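Long-range contacts in porin B (Pseudomonas putida, PDB 4GEY), which forms a beta-barrel channel in the outer membrane for sugar uptake, probably selective for carbohydrates such as glucose: residues V205-F210 / A233-E238; L254-S259 / H289-V294; T405-L410 / K431-F436. The protein carries 2 engineered substitutions. One frame throughout, in Å; residues are numbered along the deposited sequence.

Contact 1 of 3, residues V205-F210 / A233-E238. Engineered in segment 233-238: Met235 (natural residue Leu), Met237 (natural residue Val). With C8E ((hydroxyethyloxy)tri(ethyloxy)octane), chain C.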
loop_
_atom_site.group_PDB
_atom_site.type_symbol
_atom_site.label_atom_id
_atom_site.label_comp_id
_atom_site.label_asym_id
_atom_site.label_seq_id
_atom_site.Cartn_x
_atom_site.Cartn_y
_atom_site.Cartn_z
ATOM N N VAL A 205 1.838 3.885 21.180
ATOM C CA VAL A 205 1.599 5.138 20.474
ATOM C C VAL A 205 2.867 5.495 19.723
ATOM O O VAL A 205 3.953 5.053 20.089
ATOM C CB VAL A 205 1.211 6.284 21.441
ATOM C CG1 VAL A 205 -0.117 5.982 22.107
ATOM C CG2 VAL A 205 2.282 6.485 22.474
ATOM N N GLN A 206 2.735 6.278 18.661
ATOM C CA GLN A 206 3.901 6.644 17.860
ATOM C C GLN A 206 3.639 7.858 17.004
ATOM O O GLN A 206 2.502 8.125 16.599
ATOM C CB GLN A 206 4.345 5.483 16.973
ATOM C CG GLN A 206 3.332 5.016 15.955
ATOM C CD GLN A 206 3.924 3.930 15.067
ATOM O OE1 GLN A 206 5.111 3.609 15.180
ATOM N NE2 GLN A 206 3.105 3.358 14.179
ATOM N N VAL A 207 4.710 8.586 16.726
ATOM C CA VAL A 207 4.648 9.770 15.880
ATOM C C VAL A 207 5.902 9.731 15.028
ATOM O O VAL A 207 6.896 9.115 15.415
ATOM C CB VAL A 207 4.589 11.079 16.728
ATOM C CG1 VAL A 207 5.761 11.154 17.691
ATOM C CG2 VAL A 207 4.554 12.316 15.840
ATOM N N GLY A 208 5.856 10.359 13.861
ATOM C CA GLY A 208 7.008 10.376 12.984
ATOM C C GLY A 208 7.121 11.668 12.207
ATOM O O GLY A 208 6.185 12.460 12.152
ATOM N N ALA A 209 8.285 11.881 11.609
ATOM C CA ALA A 209 8.492 13.018 10.723
ATOM C C ALA A 209 9.208 12.525 9.465
ATOM O O ALA A 209 10.340 12.040 9.532
ATOM C CB ALA A 209 9.290 14.096 11.421
ATOM N N PHE A 210 8.528 12.627 8.326
ATOM C CA PHE A 210 9.062 12.150 7.054
ATOM C C PHE A 210 9.324 13.317 6.122
ATOM O O PHE A 210 8.462 14.181 5.929
ATOM C CB PHE A 210 8.087 11.183 6.376
ATOM C CG PHE A 210 7.868 9.911 7.135
ATOM C CD1 PHE A 210 7.103 9.898 8.296
ATOM C CD2 PHE A 210 8.415 8.726 6.687
ATOM C CE1 PHE A 210 6.910 8.719 8.992
ATOM C CE2 PHE A 210 8.228 7.548 7.387
ATOM C CZ PHE A 210 7.476 7.545 8.536
ATOM N N ALA A 233 7.149 18.407 5.255
ATOM C CA ALA A 233 7.293 17.219 6.082
ATOM C C ALA A 233 5.934 16.578 6.260
ATOM O O ALA A 233 4.925 17.277 6.333
ATOM C CB ALA A 233 7.866 17.611 7.449
ATOM N N ILE A 234 5.894 15.257 6.331
ATOM C CA ILE A 234 4.667 14.589 6.758
ATOM C C ILE A 234 4.824 14.092 8.180
ATOM O O ILE A 234 5.829 13.496 8.546
ATOM C CB ILE A 234 4.259 13.408 5.856
ATOM C CG1 ILE A 234 3.970 13.897 4.432
ATOM C CG2 ILE A 234 3.044 12.671 6.457
ATOM C CD1 ILE A 234 3.475 12.803 3.504
HETATM N N MSE A 235 3.816 14.356 8.987
HETATM C CA MSE A 235 3.884 14.057 10.395
HETATM C C MSE A 235 2.710 13.160 10.760
HETATM O O MSE A 235 1.628 13.651 11.051
HETATM C CB MSE A 235 3.806 15.363 11.163
HETATM C CG MSE A 235 3.945 15.229 12.650
HETATM SE SE MSE A 235 3.314 16.871 13.500
HETATM C CE MSE A 235 1.445 16.399 13.869
ATOM N N PRO A 236 2.910 11.837 10.711
ATOM C CA PRO A 236 1.846 10.912 11.113
ATOM C C PRO A 236 1.872 10.629 12.604
ATOM O O PRO A 236 2.959 10.628 13.188
ATOM C CB PRO A 236 2.189 9.633 10.340
ATOM C CG PRO A 236 3.638 9.683 10.162
ATOM C CD PRO A 236 4.049 11.138 10.105
HETATM N N MSE A 237 0.698 10.413 13.202
HETATM C CA MSE A 237 0.578 9.954 14.597
HETATM C C MSE A 237 -0.323 8.731 14.638
HETATM O O MSE A 237 -1.220 8.592 13.810
HETATM C CB MSE A 237 -0.044 11.029 15.487
HETATM C CG MSE A 237 0.511 12.407 15.280
HETATM SE SE MSE A 237 -0.626 13.770 16.108
HETATM C CE MSE A 237 -0.317 13.327 17.990
ATOM N N GLU A 238 -0.118 7.854 15.607
ATOM C CA GLU A 238 -0.913 6.634 15.631
ATOM C C GLU A 238 -0.980 5.971 16.990
ATOM O O GLU A 238 -0.026 6.006 17.765
ATOM C CB GLU A 238 -0.366 5.633 14.619
ATOM C CG GLU A 238 -1.360 4.587 14.179
ATOM C CD GLU A 238 -0.797 3.696 13.090
ATOM O OE1 GLU A 238 0.449 3.561 13.011
ATOM O OE2 GLU A 238 -1.595 3.144 12.307
HETATM C C1 C8E C . -5.431 10.400 16.921
HETATM C C2 C8E C . -3.975 9.981 16.958
HETATM C C3 C8E C . -3.662 9.432 18.344
HETATM C C4 C8E C . -2.521 10.194 19.006
HETATM C C5 C8E C . -1.433 9.251 19.499
HETATM C C6 C8E C . -0.062 9.776 19.080
HETATM C C7 C8E C . 0.753 10.212 20.290
HETATM C C8 C8E C . 2.204 10.531 19.942
HETATM O O9 C8E C . 3.056 9.586 20.565
HETATM C C10 C8E C . 4.336 10.112 20.874
HETATM C C11 C8E C . 5.280 9.030 21.401
HETATM O O12 C8E C . 6.326 9.616 22.154
#
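Gln206 and Glu238 face each other across two antiparallel strands and are joined twice, by main chain and by side chain. Their peptide groups exchange a reciprocal pair of hydrogen bonds, Gln206 N to Glu238 O at 2.9 Å and Glu238 N to Gln206 O at 2.8 Å. Beside these bonds Gln206 NE2 donates to Glu238 OE1 at 2.9 Å, meeting the oxygen nearly head-on. Both chains run extended past CG and lie alongside each other, and their small terminal torsions leave amide and carboxylate only 13° from coplanar. The same NE2 also donates to the backbone oxygen of Asp157. Glu238 is gripped further by a salt bridge from Arg253 to OE1 and by hydrogen bonds from Trp292 NE1 and Asn159 N to OE2, so its buried carboxylate, which these donors would favour in the charged form, is well satisfied.

Farther along, Gly208 N donates to Pro236 O at 3.0 Å, a single bond because proline has no N-H to return. Phe210 and Ile234 are again a hydrogen-bonded pair, with a bond in each direction. On their face Phe210 crosses Pro236 at about a right angle, CE1 lying 3.6 Å from Pro236 CG; the edge of the phenyl ring meets Ile234 O in its plane.

The other face is apolar. Val207 CG2 approaches CG of the engineered selenomethionine Met237 at 4.1 Å, and a detergent molecule lies along this side, its C10 being 3.6 Å from Val207 CG1. A polar pair, a phenyl ring and a proline on one face, aliphatic groups against detergent on the other: this is the two-sided pattern of neighbouring strands in an outer-membrane porin barrel.

Contact 2 of 3, residues L254-S259 / H289-V294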
loop_
_atom_site.group_PDB
_atom_site.type_symbol
_atom_site.label_atom_id
_atom_site.label_comp_id
_atom_site.label_asym_id
_atom_site.label_seq_id
_atom_site.Cartn_x
_atom_site.Cartn_y
_atom_site.Cartn_z
ATOM N N LEU A 254 -5.597 3.620 15.131
ATOM C CA LEU A 254 -6.234 4.906 14.889
ATOM C C LEU A 254 -5.134 5.944 14.693
ATOM O O LEU A 254 -4.219 6.047 15.514
ATOM C CB LEU A 254 -7.164 5.292 16.043
ATOM C CG LEU A 254 -7.671 6.743 16.088
ATOM C CD1 LEU A 254 -8.775 7.013 15.080
ATOM C CD2 LEU A 254 -8.156 7.081 17.465
ATOM N N GLY A 255 -5.210 6.699 13.596
ATOM C CA GLY A 255 -4.156 7.641 13.259
ATOM C C GLY A 255 -4.579 8.931 12.581
ATOM O O GLY A 255 -5.703 9.077 12.096
ATOM N N TYR A 256 -3.641 9.869 12.540
ATOM C CA TYR A 256 -3.839 11.176 11.934
ATOM C C TYR A 256 -2.519 11.557 11.254
ATOM O O TYR A 256 -1.444 11.230 11.757
ATOM C CB TYR A 256 -4.233 12.190 13.019
ATOM C CG TYR A 256 -4.134 13.640 12.606
ATOM C CD1 TYR A 256 -5.202 14.287 11.983
ATOM C CD2 TYR A 256 -2.974 14.368 12.839
ATOM C CE1 TYR A 256 -5.102 15.613 11.594
ATOM C CE2 TYR A 256 -2.868 15.684 12.451
ATOM C CZ TYR A 256 -3.930 16.309 11.838
ATOM O OH TYR A 256 -3.817 17.635 11.472
ATOM N N TYR A 257 -2.584 12.209 10.101
ATOM C CA TYR A 257 -1.364 12.730 9.472
ATOM C C TYR A 257 -1.502 14.223 9.195
ATOM O O TYR A 257 -2.608 14.731 8.976
ATOM C CB TYR A 257 -1.016 11.994 8.166
ATOM C CG TYR A 257 -2.072 12.128 7.097
ATOM C CD1 TYR A 257 -2.054 13.184 6.207
ATOM C CD2 TYR A 257 -3.096 11.207 6.993
ATOM C CE1 TYR A 257 -3.027 13.324 5.247
ATOM C CE2 TYR A 257 -4.075 11.335 6.025
ATOM C CZ TYR A 257 -4.034 12.399 5.160
ATOM O OH TYR A 257 -5.007 12.538 4.204
ATOM N N TYR A 258 -0.365 14.908 9.190
ATOM C CA TYR A 258 -0.325 16.321 8.860
ATOM C C TYR A 258 0.877 16.562 7.961
ATOM O O TYR A 258 1.978 16.076 8.232
ATOM C CB TYR A 258 -0.249 17.187 10.122
ATOM C CG TYR A 258 -0.298 18.671 9.836
ATOM C CD1 TYR A 258 -1.515 19.331 9.640
ATOM C CD2 TYR A 258 0.869 19.426 9.768
ATOM C CE1 TYR A 258 -1.555 20.696 9.383
ATOM C CE2 TYR A 258 0.830 20.786 9.499
ATOM C CZ TYR A 258 -0.380 21.410 9.312
ATOM O OH TYR A 258 -0.401 22.762 9.053
ATOM N N SER A 259 0.658 17.302 6.884
ATOM C CA SER A 259 1.694 17.500 5.895
ATOM C C SER A 259 1.972 18.970 5.715
ATOM O O SER A 259 1.073 19.730 5.396
ATOM C CB SER A 259 1.265 16.902 4.562
ATOM O OG SER A 259 2.237 17.158 3.561
ATOM N N HIS A 289 -4.141 17.137 5.535
ATOM C CA HIS A 289 -4.316 16.375 6.774
ATOM C C HIS A 289 -5.410 15.319 6.607
ATOM O O HIS A 289 -6.272 15.454 5.740
ATOM C CB HIS A 289 -4.674 17.312 7.936
ATOM C CG HIS A 289 -6.053 17.880 7.838
ATOM N ND1 HIS A 289 -7.180 17.160 8.172
ATOM C CD2 HIS A 289 -6.491 19.083 7.407
ATOM C CE1 HIS A 289 -8.254 17.901 7.964
ATOM N NE2 HIS A 289 -7.862 19.075 7.510
ATOM N N GLY A 290 -5.390 14.281 7.446
ATOM C CA GLY A 290 -6.438 13.275 7.422
ATOM C C GLY A 290 -6.344 12.276 8.554
ATOM O O GLY A 290 -5.441 12.375 9.384
ATOM N N TRP A 291 -7.277 11.322 8.587
ATOM C CA TRP A 291 -7.347 10.318 9.651
ATOM C C TRP A 291 -7.482 8.924 9.067
ATOM O O TRP A 291 -7.787 8.752 7.885
ATOM C CB TRP A 291 -8.570 10.534 10.538
ATOM C CG TRP A 291 -8.665 11.835 11.243
ATOM C CD1 TRP A 291 -9.101 13.023 10.724
ATOM C CD2 TRP A 291 -8.386 12.078 12.624
ATOM N NE1 TRP A 291 -9.089 13.995 11.694
ATOM C CE2 TRP A 291 -8.651 13.440 12.870
ATOM C CE3 TRP A 291 -7.928 11.278 13.675
ATOM C CZ2 TRP A 291 -8.461 14.020 14.121
ATOM C CZ3 TRP A 291 -7.749 11.854 14.916
ATOM C CH2 TRP A 291 -8.010 13.210 15.128
ATOM N N TRP A 292 -7.287 7.914 9.903
ATOM C CA TRP A 292 -7.414 6.541 9.430
ATOM C C TRP A 292 -7.719 5.570 10.552
ATOM O O TRP A 292 -7.383 5.814 11.722
ATOM C CB TRP A 292 -6.159 6.095 8.694
ATOM C CG TRP A 292 -4.988 5.796 9.569
ATOM C CD1 TRP A 292 -4.789 4.674 10.337
ATOM C CD2 TRP A 292 -3.822 6.606 9.740
ATOM N NE1 TRP A 292 -3.582 4.751 10.988
ATOM C CE2 TRP A 292 -2.966 5.924 10.639
ATOM C CE3 TRP A 292 -3.418 7.843 9.229
ATOM C CZ2 TRP A 292 -1.735 6.442 11.034
ATOM C CZ3 TRP A 292 -2.198 8.356 9.627
ATOM C CH2 TRP A 292 -1.367 7.653 10.520
ATOM N N VAL A 293 -8.370 4.473 10.181
ATOM C CA VAL A 293 -8.608 3.372 11.099
ATOM C C VAL A 293 -8.214 2.092 10.381
ATOM O O VAL A 293 -8.524 1.904 9.201
ATOM C CB VAL A 293 -10.104 3.256 11.554
ATOM C CG1 VAL A 293 -10.307 1.992 12.380
ATOM C CG2 VAL A 293 -10.554 4.479 12.351
ATOM N N VAL A 294 -7.499 1.223 11.083
ATOM C CA VAL A 294 -7.286 -0.129 10.599
ATOM C C VAL A 294 -7.704 -1.079 11.687
ATOM O O VAL A 294 -7.324 -0.911 12.845
ATOM C CB VAL A 294 -5.828 -0.420 10.265
ATOM C CG1 VAL A 294 -5.752 -1.665 9.370
ATOM C CG2 VAL A 294 -5.191 0.782 9.584
#
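Trp292 and Gly255 form a cross-strand pair in which an indole takes the place that a facing side chain would occupy. With chi1 at 75°, Trp292 CG sits between its own backbone N and carbonyl carbon, and the ring folds over the neighbouring strand: Gly255 CA lies 3.5 Å from the centroid of the six-membered ring, a CH-pi contact over the face. Tyr257 repeats the device in the reverse direction. Its chi1 of 62° lays the phenol over Gly290, whose N stands 3.2 Å above the ring plane, toward the rim. The two aromatics then meet at their edges, Tyr257 CD2 being 4.0 Å from Trp292 CZ3. Beyond the two strands, Tyr257 OH bonds to His319 ND1 and Trp292 NE1 to Glu238.

On the opposite face Tyr256 turns an edge to Trp291. CD1 of the tyrosine stands over the indole, 3.7 Å from Trp291 CE2, with the ring planes at 61°, and Tyr256 CB adds a CH-pi contact over the six-membered ring of Trp291. At the far end of the same tyrosine, OH comes within 3.7 Å of His289 CB. A bound detergent touches Trp291.

Between the two faces, the backbone bonds fall on the pairs Gly255-Trp292 and Tyr257-Gly290. Both pairs show aromatic rescue of glycine in antiparallel strands, known from outer-membrane barrels as the mortise-tenon joint.

Contact 3 of 3, residues T405-L410 / K431-F436. With C8E ((hydroxyethyloxy)tri(ethyloxy)octane), chain D.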
loop_
_atom_site.group_PDB
_atom_site.type_symbol
_atom_site.label_atom_id
_atom_site.label_comp_id
_atom_site.label_asym_id
_atom_site.label_seq_id
_atom_site.Cartn_x
_atom_site.Cartn_y
_atom_site.Cartn_z
ATOM N N THR A 405 4.199 -19.351 -2.243
ATOM C CA THR A 405 2.745 -19.282 -2.195
ATOM C C THR A 405 2.225 -18.784 -3.542
ATOM O O THR A 405 2.757 -17.841 -4.124
ATOM C CB THR A 405 2.227 -18.337 -1.063
ATOM O OG1 THR A 405 2.805 -18.715 0.191
ATOM C CG2 THR A 405 0.698 -18.406 -0.954
ATOM N N VAL A 406 1.168 -19.415 -4.019
ATOM C CA VAL A 406 0.603 -19.106 -5.318
ATOM C C VAL A 406 -0.860 -18.792 -5.086
ATOM O O VAL A 406 -1.602 -19.656 -4.593
ATOM C CB VAL A 406 0.757 -20.346 -6.260
ATOM C CG1 VAL A 406 -0.145 -20.250 -7.461
ATOM C CG2 VAL A 406 2.207 -20.507 -6.684
ATOM N N ARG A 407 -1.291 -17.564 -5.382
ATOM C CA ARG A 407 -2.726 -17.274 -5.226
ATOM C C ARG A 407 -3.449 -16.700 -6.421
ATOM O O ARG A 407 -3.341 -15.518 -6.719
ATOM C CB ARG A 407 -3.075 -16.485 -3.945
ATOM C CG ARG A 407 -2.163 -15.385 -3.569
ATOM C CD ARG A 407 -2.762 -14.590 -2.429
ATOM N NE ARG A 407 -2.535 -15.208 -1.128
ATOM C CZ ARG A 407 -1.390 -15.119 -0.456
ATOM N NH1 ARG A 407 -0.373 -14.444 -0.973
ATOM N NH2 ARG A 407 -1.256 -15.703 0.726
ATOM N N PRO A 408 -4.196 -17.562 -7.120
ATOM C CA PRO A 408 -5.147 -17.087 -8.123
ATOM C C PRO A 408 -6.205 -16.224 -7.458
ATOM O O PRO A 408 -6.583 -16.456 -6.297
ATOM C CB PRO A 408 -5.780 -18.381 -8.650
ATOM C CG PRO A 408 -5.440 -19.439 -7.632
ATOM C CD PRO A 408 -4.116 -19.032 -7.081
ATOM N N ASN A 409 -6.679 -15.229 -8.191
ATOM C CA ASN A 409 -7.718 -14.358 -7.679
ATOM C C ASN A 409 -8.648 -13.861 -8.769
ATOM O O ASN A 409 -8.329 -13.915 -9.961
ATOM C CB ASN A 409 -7.105 -13.183 -6.923
ATOM C CG ASN A 409 -6.132 -12.393 -7.767
ATOM O OD1 ASN A 409 -6.471 -11.336 -8.301
ATOM N ND2 ASN A 409 -4.910 -12.899 -7.889
ATOM N N LEU A 410 -9.807 -13.384 -8.336
ATOM C CA LEU A 410 -10.805 -12.807 -9.217
ATOM C C LEU A 410 -11.090 -11.413 -8.700
ATOM O O LEU A 410 -11.410 -11.234 -7.527
ATOM C CB LEU A 410 -12.087 -13.633 -9.162
ATOM C CG LEU A 410 -12.570 -14.416 -10.375
ATOM C CD1 LEU A 410 -12.812 -15.859 -9.986
ATOM C CD2 LEU A 410 -13.859 -13.814 -10.879
ATOM N N LYS A 431 -1.243 -14.236 -8.299
ATOM C CA LYS A 431 -0.218 -13.585 -7.499
ATOM C C LYS A 431 0.709 -14.630 -6.918
ATOM O O LYS A 431 0.259 -15.627 -6.357
ATOM C CB LYS A 431 -0.845 -12.716 -6.397
ATOM C CG LYS A 431 0.173 -12.047 -5.511
ATOM C CD LYS A 431 -0.424 -10.885 -4.721
ATOM C CE LYS A 431 0.595 -10.339 -3.734
ATOM N NZ LYS A 431 0.187 -9.055 -3.128
ATOM N N ILE A 432 2.003 -14.396 -7.078
ATOM C CA ILE A 432 3.036 -15.313 -6.621
ATOM C C ILE A 432 3.955 -14.628 -5.617
ATOM O O ILE A 432 4.399 -13.495 -5.844
ATOM C CB ILE A 432 3.912 -15.776 -7.791
ATOM C CG1 ILE A 432 3.108 -16.612 -8.773
ATOM C CG2 ILE A 432 5.108 -16.570 -7.288
ATOM C CD1 ILE A 432 3.999 -17.362 -9.734
ATOM N N GLN A 433 4.246 -15.313 -4.514
ATOM C CA GLN A 433 5.177 -14.801 -3.519
ATOM C C GLN A 433 6.211 -15.848 -3.214
ATOM O O GLN A 433 5.874 -16.981 -2.907
ATOM C CB GLN A 433 4.450 -14.428 -2.237
ATOM C CG GLN A 433 3.504 -13.270 -2.384
ATOM C CD GLN A 433 2.569 -13.154 -1.201
ATOM O OE1 GLN A 433 2.119 -14.162 -0.658
ATOM N NE2 GLN A 433 2.278 -11.927 -0.784
ATOM N N SER A 434 7.481 -15.479 -3.286
ATOM C CA SER A 434 8.527 -16.439 -2.973
ATOM C C SER A 434 9.782 -15.824 -2.347
ATOM O O SER A 434 10.205 -14.719 -2.715
ATOM C CB SER A 434 8.906 -17.216 -4.223
ATOM O OG SER A 434 9.765 -18.272 -3.864
ATOM N N SER A 435 10.374 -16.551 -1.404
ATOM C CA SER A 435 11.613 -16.115 -0.776
ATOM C C SER A 435 12.731 -17.094 -1.073
ATOM O O SER A 435 12.588 -18.305 -0.890
ATOM C CB SER A 435 11.441 -15.924 0.730
ATOM O OG SER A 435 10.671 -16.958 1.297
ATOM N N PHE A 436 13.847 -16.549 -1.545
ATOM C CA PHE A 436 14.969 -17.360 -1.983
ATOM C C PHE A 436 15.874 -17.672 -0.812
ATOM O O PHE A 436 15.900 -16.905 0.144
ATOM C CB PHE A 436 15.754 -16.641 -3.079
ATOM C CG PHE A 436 14.997 -16.490 -4.361
ATOM C CD1 PHE A 436 14.654 -17.591 -5.104
ATOM C CD2 PHE A 436 14.632 -15.249 -4.820
ATOM C CE1 PHE A 436 13.955 -17.448 -6.276
ATOM C CE2 PHE A 436 13.940 -15.105 -5.991
ATOM C CZ PHE A 436 13.602 -16.197 -6.719
ATOM O OXT PHE A 436 16.585 -18.681 -0.810
HETATM C C1 C8E D . -6.340 -17.330 -12.119
HETATM C C2 C8E D . -7.752 -16.792 -12.333
HETATM C C3 C8E D . -8.793 -17.785 -11.823
HETATM C C4 C8E D . -9.645 -17.133 -10.737
HETATM C C5 C8E D . -9.302 -17.643 -9.332
HETATM C C6 C8E D . -10.528 -18.124 -8.552
HETATM C C7 C8E D . -10.400 -17.861 -7.053
HETATM C C8 C8E D . -11.762 -17.939 -6.372
HETATM O O9 C8E D . -11.988 -19.190 -5.735
HETATM C C10 C8E D . -12.212 -19.107 -4.334
HETATM C C11 C8E D . -13.184 -20.194 -3.848
HETATM O O12 C8E D . -12.779 -21.513 -4.192
HETATM C C13 C8E D . -13.101 -22.469 -3.183
HETATM C C14 C8E D . -12.197 -23.711 -3.239
HETATM O O15 C8E D . -12.855 -24.861 -2.727
HETATM C C16 C8E D . -12.136 -25.524 -1.700
HETATM C C17 C8E D . -11.754 -26.958 -2.080
HETATM O O18 C8E D . -11.027 -27.581 -1.028
HETATM C C19 C8E D . -11.656 -28.708 -0.441
HETATM C C20 C8E D . -10.577 -29.642 0.103
HETATM O O21 C8E D . -10.921 -31.000 -0.066
#
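The last beta hairpin of the barrel, formed by strands 404-414 and 425-435, is joined here by backbone ladder and polar side chains. Thr405 and Gln433 exchange two hydrogen bonds of 3.0 Å between the N of each and the O of the other, all but straight. At the next such pair, Arg407 N donates to Lys431 O at 2.7 Å, and Lys431 N returns a bond to Arg407 O. That oxygen has a second donor, the amide ND2 of Asn409, at 3.3 Å; the two donors reach it from opposite faces of the carbonyl plane. Asn409 OD1 is in turn bonded to Gln411 NE2.

Arg407 bends at chi3 (82°), which swings its guanidinium back over Thr405 and toward Gln433. Thr405 CG2 lies against one face of the group, while NH1 points at Gln433 OE1 near the guanidinium plane, a probable hydrogen bond modelled too short for its exact geometry to be trusted. The amide and guanidinium planes are perpendicular. Lys431, beside Arg407, instead stretches out with every torsion near 180°. Its NZ forms a salt bridge with Glu121, a residue of the glucose pocket, and bonds to the backbone oxygens of Cys163 and Phe165.

Val406 and Ile432 pair on the other face, with no hydrogen bonds between them. Farther along strand 404-414 a detergent chain packs on Pro408 and Leu410, its C4 3.5 Å from Leu410 CD1. Charged and amide groups on the inner face, one of them, Lys431, linked to the glucose pocket through Glu121, and aliphatic groups outward mark the closing hairpin of a carbohydrate porin barrel, whose strand 425-435 pairs with strand 42-57.

How the contacts relate
All three contacts join antiparallel neighbours in the barrel wall, and each is partly buried, with one face covered by protein and the other bordered by detergent. Contacts 1 and 2 form one continuous patch: strand 232-245 is followed directly by strand 248-259, and Met235 N and Met237 N probably bond to Tyr258 O and Tyr256 O, respectively. Glu238 CG also packs on Leu254 O. Contact 3 lies across the barrel, about 31 Å from contact 2 between centres. Chemistry differs accordingly: contact 1 centres on a buried carboxylate, contact 2 on aromatic rings over glycines, and contact 3 on cationic side chains.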